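Local coordinates for intracellular protein transport protein USO1 (Saccharomyces cerevisiae S288c, PDB 6LSU), which tethers transport vesicles and is required for protein transport from the endoplasmic reticulum to the Golgi complex, this chain being its globular head region, at residues A[336-341]-A[377-382]; A[312-317]-A[363-368]; A[273-278]-A[329-334]. All coordinates share one frame; numbering follows the deposited sequence.

Interaction 1: residues A[336-341]-A[377-382]; sequences SVLMVV and SKIDVP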
loop_
_atom_site.group_PDB
_atom_site.type_symbol
_atom_site.label_atom_id
_atom_site.label_comp_id
_atom_site.label_asym_id
_atom_site.label_seq_id
_atom_site.Cartn_x
_atom_site.Cartn_y
_atom_site.Cartn_z
ATOM N N SER A 336 -10.014 -19.082 5.723
ATOM C CA SER A 336 -11.105 -18.085 5.564
ATOM C C SER A 336 -10.568 -16.705 5.128
ATOM O O SER A 336 -11.379 -15.788 4.974
ATOM C CB SER A 336 -11.968 -18.021 6.811
ATOM O OG SER A 336 -11.188 -17.994 8.005
ATOM N N VAL A 337 -9.272 -16.549 4.851
ATOM C CA VAL A 337 -8.653 -15.189 4.798
ATOM C C VAL A 337 -9.255 -14.396 3.633
ATOM O O VAL A 337 -9.692 -13.266 3.883
ATOM C CB VAL A 337 -7.116 -15.209 4.772
ATOM C CG1 VAL A 337 -6.566 -13.795 4.828
ATOM C CG2 VAL A 337 -6.555 -15.987 5.934
ATOM N N LEU A 338 -9.338 -14.977 2.440
ATOM C CA LEU A 338 -9.886 -14.314 1.228
ATOM C C LEU A 338 -11.293 -13.817 1.493
ATOM O O LEU A 338 -11.621 -12.663 1.115
ATOM C CB LEU A 338 -9.947 -15.268 0.040
ATOM C CG LEU A 338 -10.439 -14.603 -1.257
ATOM C CD1 LEU A 338 -9.560 -13.411 -1.632
ATOM C CD2 LEU A 338 -10.495 -15.607 -2.413
ATOM N N MET A 339 -12.119 -14.671 2.040
ATOM C CA MET A 339 -13.527 -14.357 2.305
ATOM C C MET A 339 -13.531 -13.268 3.367
ATOM O O MET A 339 -14.355 -12.377 3.329
ATOM C CB MET A 339 -14.282 -15.598 2.801
ATOM C CG MET A 339 -15.759 -15.356 2.885
ATOM S SD MET A 339 -16.395 -15.146 1.201
ATOM C CE MET A 339 -17.613 -13.861 1.536
ATOM N N VAL A 340 -12.670 -13.368 4.352
ATOM C CA VAL A 340 -12.662 -12.338 5.437
ATOM C C VAL A 340 -12.206 -10.979 4.864
ATOM O O VAL A 340 -12.840 -9.957 5.233
ATOM C CB VAL A 340 -11.817 -12.777 6.637
ATOM C CG1 VAL A 340 -11.764 -11.664 7.681
ATOM C CG2 VAL A 340 -12.415 -14.032 7.251
ATOM N N VAL A 341 -11.148 -10.927 4.045
ATOM C CA VAL A 341 -10.719 -9.577 3.576
ATOM C C VAL A 341 -11.784 -8.982 2.621
ATOM O O VAL A 341 -11.967 -7.802 2.646
ATOM C CB VAL A 341 -9.255 -9.503 3.079
ATOM C CG1 VAL A 341 -8.324 -10.466 3.778
ATOM C CG2 VAL A 341 -9.123 -9.565 1.610
ATOM N N SER A 377 -14.505 -16.293 -8.653
ATOM C CA SER A 377 -15.691 -16.185 -9.535
ATOM C C SER A 377 -16.932 -16.805 -8.900
ATOM O O SER A 377 -17.964 -16.567 -9.429
ATOM C CB SER A 377 -15.473 -16.838 -10.833
ATOM O OG SER A 377 -15.340 -18.218 -10.579
ATOM N N LYS A 378 -16.819 -17.556 -7.799
ATOM C CA LYS A 378 -17.962 -18.265 -7.145
ATOM C C LYS A 378 -18.345 -17.598 -5.836
ATOM O O LYS A 378 -19.377 -17.978 -5.208
ATOM C CB LYS A 378 -17.616 -19.728 -6.909
ATOM C CG LYS A 378 -17.024 -20.431 -8.125
ATOM C CD LYS A 378 -17.087 -21.916 -8.026
ATOM C CE LYS A 378 -16.086 -22.498 -7.057
ATOM N NZ LYS A 378 -15.829 -23.913 -7.381
ATOM N N ILE A 379 -17.593 -16.571 -5.446
ATOM C CA ILE A 379 -17.888 -15.861 -4.177
ATOM C C ILE A 379 -19.070 -14.893 -4.372
ATOM O O ILE A 379 -19.099 -14.083 -5.348
ATOM C CB ILE A 379 -16.645 -15.175 -3.660
ATOM C CG1 ILE A 379 -15.514 -16.187 -3.540
ATOM C CG2 ILE A 379 -16.993 -14.460 -2.375
ATOM C CD1 ILE A 379 -14.200 -15.595 -3.106
ATOM N N ASP A 380 -20.013 -14.979 -3.434
ATOM C CA ASP A 380 -21.252 -14.175 -3.346
ATOM C C ASP A 380 -21.231 -13.435 -2.002
ATOM O O ASP A 380 -20.696 -13.958 -1.008
ATOM C CB ASP A 380 -22.493 -15.052 -3.470
ATOM C CG ASP A 380 -22.692 -15.688 -4.841
ATOM O OD1 ASP A 380 -22.453 -14.983 -5.878
ATOM O OD2 ASP A 380 -23.094 -16.896 -4.874
ATOM N N VAL A 381 -21.794 -12.241 -1.934
ATOM C CA VAL A 381 -21.812 -11.536 -0.631
ATOM C C VAL A 381 -23.265 -11.252 -0.269
ATOM O O VAL A 381 -24.097 -10.959 -1.116
ATOM C CB VAL A 381 -20.843 -10.340 -0.612
ATOM C CG1 VAL A 381 -20.643 -9.753 -1.982
ATOM C CG2 VAL A 381 -21.215 -9.270 0.394
ATOM N N PRO A 382 -23.633 -11.523 0.990
ATOM C CA PRO A 382 -24.996 -11.333 1.487
ATOM C C PRO A 382 -25.342 -9.836 1.433
ATOM O O PRO A 382 -24.490 -9.021 1.802
ATOM C CB PRO A 382 -24.889 -11.837 2.934
ATOM C CG PRO A 382 -23.431 -11.530 3.277
ATOM C CD PRO A 382 -22.724 -12.014 2.031
#

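Interaction 2: residues A[312-317]-A[363-368]; sequences DIVSLT and ANMVRS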
loop_
_atom_site.group_PDB
_atom_site.type_symbol
_atom_site.label_atom_id
_atom_site.label_comp_id
_atom_site.label_asym_id
_atom_site.label_seq_id
_atom_site.Cartn_x
_atom_site.Cartn_y
_atom_site.Cartn_z
ATOM N N ASP A 312 -1.532 -5.964 5.687
ATOM C CA ASP A 312 -0.183 -5.842 5.048
ATOM C C ASP A 312 0.536 -7.182 5.256
ATOM O O ASP A 312 1.177 -7.664 4.327
ATOM C CB ASP A 312 0.611 -4.611 5.535
ATOM C CG ASP A 312 0.092 -3.282 4.991
ATOM O OD1 ASP A 312 -0.739 -3.302 4.008
ATOM O OD2 ASP A 312 0.494 -2.233 5.536
ATOM N N ILE A 313 0.365 -7.818 6.410
ATOM C CA ILE A 313 1.029 -9.105 6.697
ATOM C C ILE A 313 0.502 -10.107 5.683
ATOM O O ILE A 313 1.352 -10.778 5.048
ATOM C CB ILE A 313 0.787 -9.537 8.134
ATOM C CG1 ILE A 313 1.636 -8.728 9.120
ATOM C CG2 ILE A 313 0.989 -11.017 8.251
ATOM C CD1 ILE A 313 1.050 -8.705 10.545
ATOM N N VAL A 314 -0.831 -10.206 5.489
ATOM C CA VAL A 314 -1.329 -11.082 4.388
ATOM C C VAL A 314 -0.606 -10.754 3.076
ATOM O O VAL A 314 -0.095 -11.711 2.445
ATOM C CB VAL A 314 -2.846 -11.015 4.210
ATOM C CG1 VAL A 314 -3.295 -11.960 3.131
ATOM C CG2 VAL A 314 -3.589 -11.336 5.516
ATOM N N SER A 315 -0.477 -9.466 2.720
ATOM C CA SER A 315 0.105 -9.035 1.421
ATOM C C SER A 315 1.551 -9.494 1.270
ATOM O O SER A 315 1.841 -10.026 0.223
ATOM C CB SER A 315 0.022 -7.562 1.187
ATOM O OG SER A 315 -1.192 -7.199 0.574
ATOM N N LEU A 316 2.395 -9.290 2.280
ATOM C CA LEU A 316 3.816 -9.753 2.330
ATOM C C LEU A 316 4.001 -11.179 1.813
ATOM O O LEU A 316 4.935 -11.385 1.017
ATOM C CB LEU A 316 4.309 -9.692 3.781
ATOM C CG LEU A 316 4.412 -8.268 4.303
ATOM C CD1 LEU A 316 4.944 -8.236 5.723
ATOM C CD2 LEU A 316 5.269 -7.447 3.348
ATOM N N THR A 317 3.163 -12.118 2.267
ATOM C CA THR A 317 3.334 -13.562 1.982
ATOM C C THR A 317 3.085 -13.822 0.503
ATOM O O THR A 317 3.574 -14.855 0.039
ATOM C CB THR A 317 2.455 -14.475 2.852
ATOM O OG1 THR A 317 1.134 -14.611 2.322
ATOM C CG2 THR A 317 2.424 -14.002 4.278
ATOM N N ALA A 363 -6.295 -8.516 -4.070
ATOM C CA ALA A 363 -5.759 -8.528 -5.453
ATOM C C ALA A 363 -4.438 -9.321 -5.427
ATOM O O ALA A 363 -4.167 -10.068 -6.337
ATOM C CB ALA A 363 -5.631 -7.116 -6.008
ATOM N N ASN A 364 -3.612 -9.102 -4.437
ATOM C CA ASN A 364 -2.349 -9.864 -4.271
ATOM C C ASN A 364 -2.626 -11.368 -4.055
ATOM O O ASN A 364 -1.986 -12.201 -4.668
ATOM C CB ASN A 364 -1.568 -9.312 -3.106
ATOM C CG ASN A 364 -0.848 -8.041 -3.470
ATOM O OD1 ASN A 364 -0.286 -7.917 -4.568
ATOM N ND2 ASN A 364 -0.804 -7.154 -2.481
ATOM N N MET A 365 -3.670 -11.684 -3.316
ATOM C CA MET A 365 -4.098 -13.076 -3.063
ATOM C C MET A 365 -4.491 -13.854 -4.342
ATOM O O MET A 365 -4.303 -15.105 -4.338
ATOM C CB MET A 365 -5.279 -13.072 -2.090
ATOM C CG MET A 365 -4.874 -12.466 -0.727
ATOM S SD MET A 365 -6.021 -13.062 0.483
ATOM C CE MET A 365 -6.757 -11.558 1.060
ATOM N N VAL A 366 -5.015 -13.209 -5.395
ATOM C CA VAL A 366 -5.638 -13.952 -6.545
ATOM C C VAL A 366 -4.889 -13.701 -7.843
ATOM O O VAL A 366 -5.059 -14.457 -8.787
ATOM C CB VAL A 366 -7.115 -13.620 -6.721
ATOM C CG1 VAL A 366 -7.882 -13.789 -5.443
ATOM C CG2 VAL A 366 -7.311 -12.232 -7.254
ATOM N N ARG A 367 -4.042 -12.696 -7.877
ATOM C CA ARG A 367 -3.371 -12.309 -9.125
ATOM C C ARG A 367 -2.713 -13.523 -9.773
ATOM O O ARG A 367 -1.789 -14.056 -9.206
ATOM C CB ARG A 367 -2.316 -11.248 -8.817
ATOM C CG ARG A 367 -1.647 -10.707 -10.087
ATOM C CD ARG A 367 -1.268 -9.237 -10.082
ATOM N NE ARG A 367 -1.019 -8.811 -8.712
ATOM C CZ ARG A 367 -1.691 -7.880 -8.063
ATOM N NH1 ARG A 367 -2.633 -7.214 -8.669
ATOM N NH2 ARG A 367 -1.432 -7.622 -6.799
ATOM N N SER A 368 -3.148 -13.923 -10.948
ATOM C CA SER A 368 -2.403 -14.886 -11.822
ATOM C C SER A 368 -2.423 -16.336 -11.308
ATOM O O SER A 368 -1.453 -17.033 -11.517
ATOM C CB SER A 368 -0.989 -14.427 -11.963
ATOM O OG SER A 368 -0.854 -13.871 -13.236
#

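Interaction 3: residues A[273-278]-A[329-334]; sequences LFLETG and QNALLD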
loop_
_atom_site.group_PDB
_atom_site.type_symbol
_atom_site.label_atom_id
_atom_site.label_comp_id
_atom_site.label_asym_id
_atom_site.label_seq_id
_atom_site.Cartn_x
_atom_site.Cartn_y
_atom_site.Cartn_z
ATOM N N LEU A 273 6.934 -20.430 6.817
ATOM C CA LEU A 273 6.855 -20.882 8.234
ATOM C C LEU A 273 5.555 -20.362 8.827
ATOM O O LEU A 273 4.801 -21.164 9.353
ATOM C CB LEU A 273 8.062 -20.392 9.026
ATOM C CG LEU A 273 8.163 -20.892 10.467
ATOM C CD1 LEU A 273 8.223 -22.416 10.512
ATOM C CD2 LEU A 273 9.380 -20.299 11.163
ATOM N N PHE A 274 5.293 -19.057 8.706
ATOM C CA PHE A 274 4.132 -18.402 9.368
ATOM C C PHE A 274 2.851 -19.156 8.946
ATOM O O PHE A 274 2.017 -19.527 9.824
ATOM C CB PHE A 274 4.181 -16.911 9.033
ATOM C CG PHE A 274 3.048 -16.115 9.615
ATOM C CD1 PHE A 274 3.111 -15.603 10.889
ATOM C CD2 PHE A 274 1.916 -15.875 8.879
ATOM C CE1 PHE A 274 2.061 -14.866 11.414
ATOM C CE2 PHE A 274 0.887 -15.104 9.393
ATOM C CZ PHE A 274 0.965 -14.573 10.649
ATOM N N LEU A 275 2.697 -19.439 7.640
ATOM C CA LEU A 275 1.474 -20.092 7.051
ATOM C C LEU A 275 1.325 -21.554 7.532
ATOM O O LEU A 275 0.187 -21.934 7.918
ATOM C CB LEU A 275 1.488 -20.000 5.520
ATOM C CG LEU A 275 1.514 -18.560 4.962
ATOM C CD1 LEU A 275 1.650 -18.536 3.463
ATOM C CD2 LEU A 275 0.282 -17.761 5.370
ATOM N N GLU A 276 2.408 -22.320 7.584
ATOM C CA GLU A 276 2.361 -23.780 7.855
ATOM C C GLU A 276 2.201 -24.094 9.349
ATOM O O GLU A 276 1.845 -25.251 9.636
ATOM C CB GLU A 276 3.618 -24.472 7.324
ATOM C CG GLU A 276 3.523 -24.840 5.849
ATOM C CD GLU A 276 4.796 -25.420 5.244
ATOM O OE1 GLU A 276 5.752 -25.735 6.015
ATOM O OE2 GLU A 276 4.823 -25.573 3.996
ATOM N N THR A 277 2.418 -23.124 10.253
ATOM C CA THR A 277 2.489 -23.321 11.729
ATOM C C THR A 277 1.161 -22.880 12.374
ATOM O O THR A 277 1.126 -22.644 13.611
ATOM C CB THR A 277 3.744 -22.657 12.310
ATOM O OG1 THR A 277 3.508 -21.405 12.966
ATOM C CG2 THR A 277 4.789 -22.394 11.253
ATOM N N GLY A 278 0.087 -22.780 11.591
ATOM C CA GLY A 278 -1.272 -22.597 12.134
ATOM C C GLY A 278 -1.555 -21.172 12.553
ATOM O O GLY A 278 -2.482 -21.022 13.344
ATOM N N GLN A 329 -0.388 -18.122 -1.948
ATOM C CA GLN A 329 -1.730 -17.787 -2.462
ATOM C C GLN A 329 -2.652 -18.970 -2.132
ATOM O O GLN A 329 -3.687 -18.764 -1.425
ATOM C CB GLN A 329 -1.716 -17.452 -3.946
ATOM C CG GLN A 329 -1.365 -16.003 -4.276
ATOM C CD GLN A 329 -1.185 -15.833 -5.767
ATOM O OE1 GLN A 329 -0.726 -16.761 -6.450
ATOM N NE2 GLN A 329 -1.651 -14.694 -6.276
ATOM N N ASN A 330 -2.253 -20.163 -2.611
ATOM C CA ASN A 330 -2.943 -21.468 -2.421
ATOM C C ASN A 330 -3.168 -21.735 -0.932
ATOM O O ASN A 330 -4.296 -22.028 -0.562
ATOM C CB ASN A 330 -2.148 -22.597 -3.079
ATOM C CG ASN A 330 -2.174 -22.571 -4.595
ATOM O OD1 ASN A 330 -3.013 -21.923 -5.203
ATOM N ND2 ASN A 330 -1.285 -23.333 -5.213
ATOM N N ALA A 331 -2.135 -21.559 -0.106
ATOM C CA ALA A 331 -2.242 -21.639 1.366
ATOM C C ALA A 331 -3.347 -20.689 1.863
ATOM O O ALA A 331 -4.238 -21.139 2.620
ATOM C CB ALA A 331 -0.904 -21.362 2.012
ATOM N N LEU A 332 -3.320 -19.414 1.466
ATOM C CA LEU A 332 -4.316 -18.418 1.986
ATOM C C LEU A 332 -5.737 -18.781 1.534
ATOM O O LEU A 332 -6.707 -18.404 2.252
ATOM C CB LEU A 332 -3.934 -17.018 1.517
ATOM C CG LEU A 332 -2.715 -16.423 2.193
ATOM C CD1 LEU A 332 -2.125 -15.326 1.329
ATOM C CD2 LEU A 332 -3.050 -15.922 3.576
ATOM N N LEU A 333 -5.860 -19.457 0.382
ATOM C CA LEU A 333 -7.168 -19.821 -0.199
ATOM C C LEU A 333 -7.763 -20.980 0.601
ATOM O O LEU A 333 -9.008 -21.001 0.758
ATOM C CB LEU A 333 -7.002 -20.175 -1.674
ATOM C CG LEU A 333 -7.394 -19.072 -2.644
ATOM C CD1 LEU A 333 -7.425 -19.652 -4.039
ATOM C CD2 LEU A 333 -8.753 -18.475 -2.309
ATOM N N ASP A 334 -6.895 -21.826 1.160
ATOM C CA ASP A 334 -7.262 -22.994 1.999
ATOM C C ASP A 334 -7.581 -22.553 3.435
ATOM O O ASP A 334 -7.529 -23.418 4.334
ATOM C CB ASP A 334 -6.140 -24.038 2.025
ATOM C CG ASP A 334 -6.602 -25.403 2.517
ATOM O OD1 ASP A 334 -7.848 -25.589 2.644
ATOM O OD2 ASP A 334 -5.727 -26.268 2.745
#

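Interaction 1: residues A[336-341]-A[377-382]
Leu-338, in the first turn of helix 337-346 and with its CB pointing toward the loop, meets Ile-379 methyl to methyl: CD2 of Leu-338 lies 3.8 Å from CD1 of Ile-379. The two chains are skewed against each other, and Leu-338 also packs on Met-365 of helix 354-366, so a branched, buried leucine suits its place between helix and loop. Met-339 follows; its bond to CB does not aim at the loop, and a flexible, bent chain brings the thioether there. With CG anti to the backbone N (chi1 -172°) and further bends at chi2 and chi3, the thioether passes alongside Ile-379, the two side chains running in opposite directions. SD of Met-339 comes 3.7 Å from CG2 of Ile-379, while CE of Met-339 lies 4.0 Å from the carbonyl O of Asp-380. Ile-379 thus answers both partners with different branches, CD1 for the leucine and CG2 for the methionine. It sits just before strand 380-384, where its backbone bonds to Val-404. The contact joins ARM 6 to ARM 7 mainly through methyl groups and a thioether, with one methyl beside a backbone carbonyl, which implies a hold by dispersion and water exclusion rather than by directional bonds.

Interaction 2: residues A[312-317]-A[363-368]
Asn-364 reaches across to Ser-315 and joins two helices of the armadillo solenoid, 301-317 and 354-366, by a side-chain hydrogen bond. Its ND2 donates to OG of Ser-315 over 3.1 Å, with an N-H...O angle of 145°, so the bond is moderately bent. The serine oxygen lies close to the amide plane, as suits an amide N-H. Asn-364 has CG anti to its carbonyl carbon and beside the backbone N (chi1 -78°), which turns the amide across to the facing helix. Serine, being short, offers a hydroxyl close to its own backbone, where the amide can reach it. The guanidinium group of Arg-367 lies on the same helix as the amide, with the carbonyl O of Ala-363 over one of its faces; its approach to OD1 of Asn-364 is weak and of doubtful geometry. With an alanine here the donor is gone, and OG of Ser-315 would probably be left without this partner across the helices.

Beside this polar pair lies an apolar one. CG1 of Val-314 rests 4.0 Å from SD of Met-365, with CE of the same methionine at a similar range. The methionine chain bends at chi3 (-119°), folding its methyl end round the valine branch; both residues are buried, and both also pack on helix 337-346. Near the end of the first segment, Thr-317 turns its hydroxyl back on its own helix: OG1 of Thr-317 donates to the carbonyl O of Val-314 at 3.2 Å, in the carbonyl plane.

Interaction 3: residues A[273-278]-A[329-334]
Leu-275 carries the whole apolar contact for its segment, offering one methyl to each of two residues on helix 325-333. Its CD1 stands 4.1 Å from CB of Ala-331, and its CD2 stands 4.2 Å from CD2 of Leu-332. The rotation about chi1 (-60°) sets CG beside the backbone N and anti to the carbonyl carbon, and the fork of the leucine then spreads its two methyls over neighbouring positions of the facing helix. The CB of Ala-331 points toward the leucine's segment. Being a single methyl, it lets the helices come close, the CA atoms of Leu-275 and Ala-331 being 7.0 Å apart. Leu-332 starts out along the contact rather than into it, but the end of its chain swings nearer and meets the second methyl of Leu-275. Such separations describe ordinary van der Waals packing, and the patch is modest, burying 116 Å² in all; leucine and alanine suit it because they bring no polar group that would need a partner.

Polar interactions lie to the sides of this patch. Glu-276, whose CB points away from the facing helix, makes a long, weak ion pair with Lys-327 through OE2. The CB of Gln-329 likewise points away from helix 268-276, and OE1 of its amide is bonded to the side chain of Asn-369.

Around the patch, Leu-280 of helix 280-287 touches both leucines, and Thr-317 of helix 301-317 touches both as well. The contact between ARM 5 and ARM 6 is therefore one part of a junction where helices 268-276, 280-287, 301-317 and 325-333 meet.

Overall arrangement
All three contacts belong to the helical armadillo solenoid of the globular head. In chain order, interaction 3 opens first; interaction 2 opens before it closes, and interaction 1 opens only after interaction 3 has closed but before interaction 2 does. The centres of interactions 2 and 3 lie about 12 Å apart, those of interactions 1 and 2 about 15 Å, and those of interactions 1 and 3 about 17 Å. Successive helices 325-333, 337-346 and 354-366 connect them: a glutamine of interaction 3 reaches the backbone of interaction 2, and Leu-338 and Val-337 pack on residues of both. Such interleaving ties ARM 5, 6 and 7 into one continuous solenoid within the globular head.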